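Local coordinates for protein bottromycin amidohydrolase (Streptomyces purpureus, PDB 6I5S) that probably hydrolyses the amide bond of a thiazoline-containing intermediate, as the zinc-dependent gatekeeper amidohydrolase of bottromycin biosynthesis, at residues 15-19 / 97-103. Numbering follows the deposited sequence.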
loop_
_atom_site.group_PDB
_atom_site.type_symbol
_atom_site.label_atom_id
_atom_site.label_comp_id
_atom_site.label_asym_id
_atom_site.label_seq_id
_atom_site.Cartn_x
_atom_site.Cartn_y
_atom_site.Cartn_z
ATOM N N ARG A 15 -18.725 -3.880 -10.873
ATOM C CA ARG A 15 -17.635 -3.924 -11.855
ATOM C C ARG A 15 -17.011 -2.552 -12.074
ATOM O O ARG A 15 -16.269 -2.353 -13.028
ATOM C CB ARG A 15 -18.105 -4.503 -13.196
ATOM C CG ARG A 15 -18.643 -5.918 -13.077
ATOM C CD ARG A 15 -18.825 -6.608 -14.473
ATOM N NE ARG A 15 -17.565 -6.663 -15.224
ATOM C CZ ARG A 15 -16.654 -7.632 -15.119
ATOM N NH1 ARG A 15 -15.534 -7.578 -15.839
ATOM N NH2 ARG A 15 -16.873 -8.680 -14.335
ATOM N N GLY A 16 -17.253 -1.617 -11.159
ATOM C CA GLY A 16 -16.800 -0.232 -11.329
ATOM C C GLY A 16 -15.314 -0.023 -11.444
ATOM O O GLY A 16 -14.885 0.979 -12.017
ATOM N N LEU A 17 -14.493 -0.929 -10.923
ATOM C CA LEU A 17 -13.066 -0.768 -11.117
ATOM C C LEU A 17 -12.606 -1.136 -12.519
ATOM O O LEU A 17 -11.477 -0.801 -12.882
ATOM C CB LEU A 17 -12.271 -1.623 -10.146
ATOM C CG LEU A 17 -12.361 -1.194 -8.674
ATOM C CD1 LEU A 17 -11.743 -2.196 -7.751
ATOM C CD2 LEU A 17 -11.669 0.219 -8.477
ATOM N N LEU A 18 -13.435 -1.832 -13.301
ATOM C CA LEU A 18 -13.026 -2.407 -14.576
ATOM C C LEU A 18 -14.108 -2.128 -15.596
ATOM O O LEU A 18 -14.731 -3.040 -16.133
ATOM C CB LEU A 18 -12.756 -3.906 -14.448
ATOM C CG LEU A 18 -11.649 -4.234 -13.449
ATOM C CD1 LEU A 18 -11.654 -5.708 -13.106
ATOM C CD2 LEU A 18 -10.286 -3.821 -13.992
ATOM N N PRO A 19 -14.353 -0.860 -15.881
ATOM C CA PRO A 19 -15.509 -0.509 -16.691
ATOM C C PRO A 19 -15.321 -0.918 -18.144
ATOM O O PRO A 19 -14.225 -0.858 -18.710
ATOM C CB PRO A 19 -15.596 1.016 -16.552
ATOM C CG PRO A 19 -14.219 1.464 -16.146
ATOM C CD PRO A 19 -13.660 0.326 -15.319
ATOM N N VAL A 97 -7.805 2.083 -3.608
ATOM C CA VAL A 97 -7.981 1.860 -5.040
ATOM C C VAL A 97 -9.425 2.170 -5.379
ATOM O O VAL A 97 -10.345 1.557 -4.824
ATOM C CB VAL A 97 -7.613 0.431 -5.388
ATOM C CG1 VAL A 97 -8.077 0.103 -6.799
ATOM C CG2 VAL A 97 -6.107 0.279 -5.205
ATOM N N SER A 98 -9.621 3.149 -6.277
ATOM C CA SER A 98 -10.925 3.612 -6.713
ATOM C C SER A 98 -11.098 3.566 -8.221
ATOM O O SER A 98 -12.217 3.781 -8.706
ATOM C CB SER A 98 -11.178 5.055 -6.235
ATOM O OG SER A 98 -11.251 5.080 -4.836
ATOM N N SER A 99 -10.035 3.287 -8.959
ATOM C CA SER A 99 -10.102 3.278 -10.419
ATOM C C SER A 99 -9.028 2.364 -10.990
ATOM O O SER A 99 -8.037 2.012 -10.337
ATOM C CB SER A 99 -9.926 4.688 -11.026
ATOM O OG SER A 99 -8.602 5.069 -10.939
ATOM N N VAL A 100 -9.263 1.951 -12.239
ATOM C CA VAL A 100 -8.255 1.158 -12.941
ATOM C C VAL A 100 -6.935 1.920 -13.090
ATOM O O VAL A 100 -5.871 1.296 -13.152
ATOM C CB VAL A 100 -8.812 0.711 -14.306
ATOM C CG1 VAL A 100 -9.129 1.909 -15.170
ATOM C CG2 VAL A 100 -7.832 -0.206 -15.011
ATOM N N SER A 101 -6.970 3.256 -13.095
ATOM C CA SER A 101 -5.729 4.036 -13.087
ATOM C C SER A 101 -4.846 3.656 -11.907
ATOM O O SER A 101 -3.624 3.545 -12.035
ATOM C CB SER A 101 -6.080 5.518 -13.071
ATOM O OG SER A 101 -4.911 6.292 -12.917
ATOM N N ASP A 102 -5.437 3.522 -10.717
ATOM C CA ASP A 102 -4.675 3.108 -9.544
ATOM C C ASP A 102 -4.071 1.721 -9.728
ATOM O O ASP A 102 -2.945 1.470 -9.294
ATOM C CB ASP A 102 -5.573 3.099 -8.305
ATOM C CG ASP A 102 -6.295 4.404 -8.070
ATOM O OD1 ASP A 102 -5.838 5.458 -8.554
ATOM O OD2 ASP A 102 -7.319 4.418 -7.320
ATOM N N LEU A 103 -4.838 0.781 -10.291
ATOM C CA LEU A 103 -4.345 -0.577 -10.455
ATOM C C LEU A 103 -3.119 -0.598 -11.365
ATOM O O LEU A 103 -2.125 -1.279 -11.083
ATOM C CB LEU A 103 -5.474 -1.462 -11.016
ATOM C CG LEU A 103 -6.701 -1.702 -10.086
ATOM C CD1 LEU A 103 -7.771 -2.439 -10.854
ATOM C CD2 LEU A 103 -6.286 -2.484 -8.874
HETATM O O HOH W 1 -12.032 2.493 -13.060
#
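Leu17 meets the peptide between Ser98 and Ser99 with one methyl, CD2, and it contributes 96 Å² of the 254 Å² buried on both sides together. The 15-19 loop is shaped by a type I beta turn from Arg15 to Leu18, closed by Leu18 N donating to Arg15 O. From this turn Leu17 extends with CG anti to its own carbonyl carbon (chi1 -68°). With CD1 the extended branch (chi2 171°), CD2 is the methyl turned to the peptide, 3.4 Å from Ser98 C. The same CD2 lies 4.0 Å from Val97 CG1. Helix 121-132, through His123 and Ala126, also packs against this side chain. The carbonyl of Leu17 takes a different course: its O lies 3.4 Å from Val100 CB, and a water donates to it weakly at 3.3 Å while accepting from Val100 N at 2.9 Å. Leu18 adds a looser apolar contact, its CD2 standing 4.3 Å from Leu103 CD1 on the helix.

The surface facing Leu17 is held from within its own segment. Asp102 OD2 receives Ser98 N at 2.8 Å, almost straight (177°) and nearly along the carboxylate C-O axis, and Ser99 N only weakly; OD1 forms a salt bridge to Arg300. Ser99 N-caps helix 100-108, just beyond strand 84-95, at whose end lie zinc ligands His94 and His96, consistent with the HxH motif of the amidohydrolase superfamily. Ser98's side chain is about 10 Å from a zinc ion: this is packing beside the site. The chemistry implies a methyl packed on a peptide, looser apolar contacts round it, and a water linking the segments without gripping them.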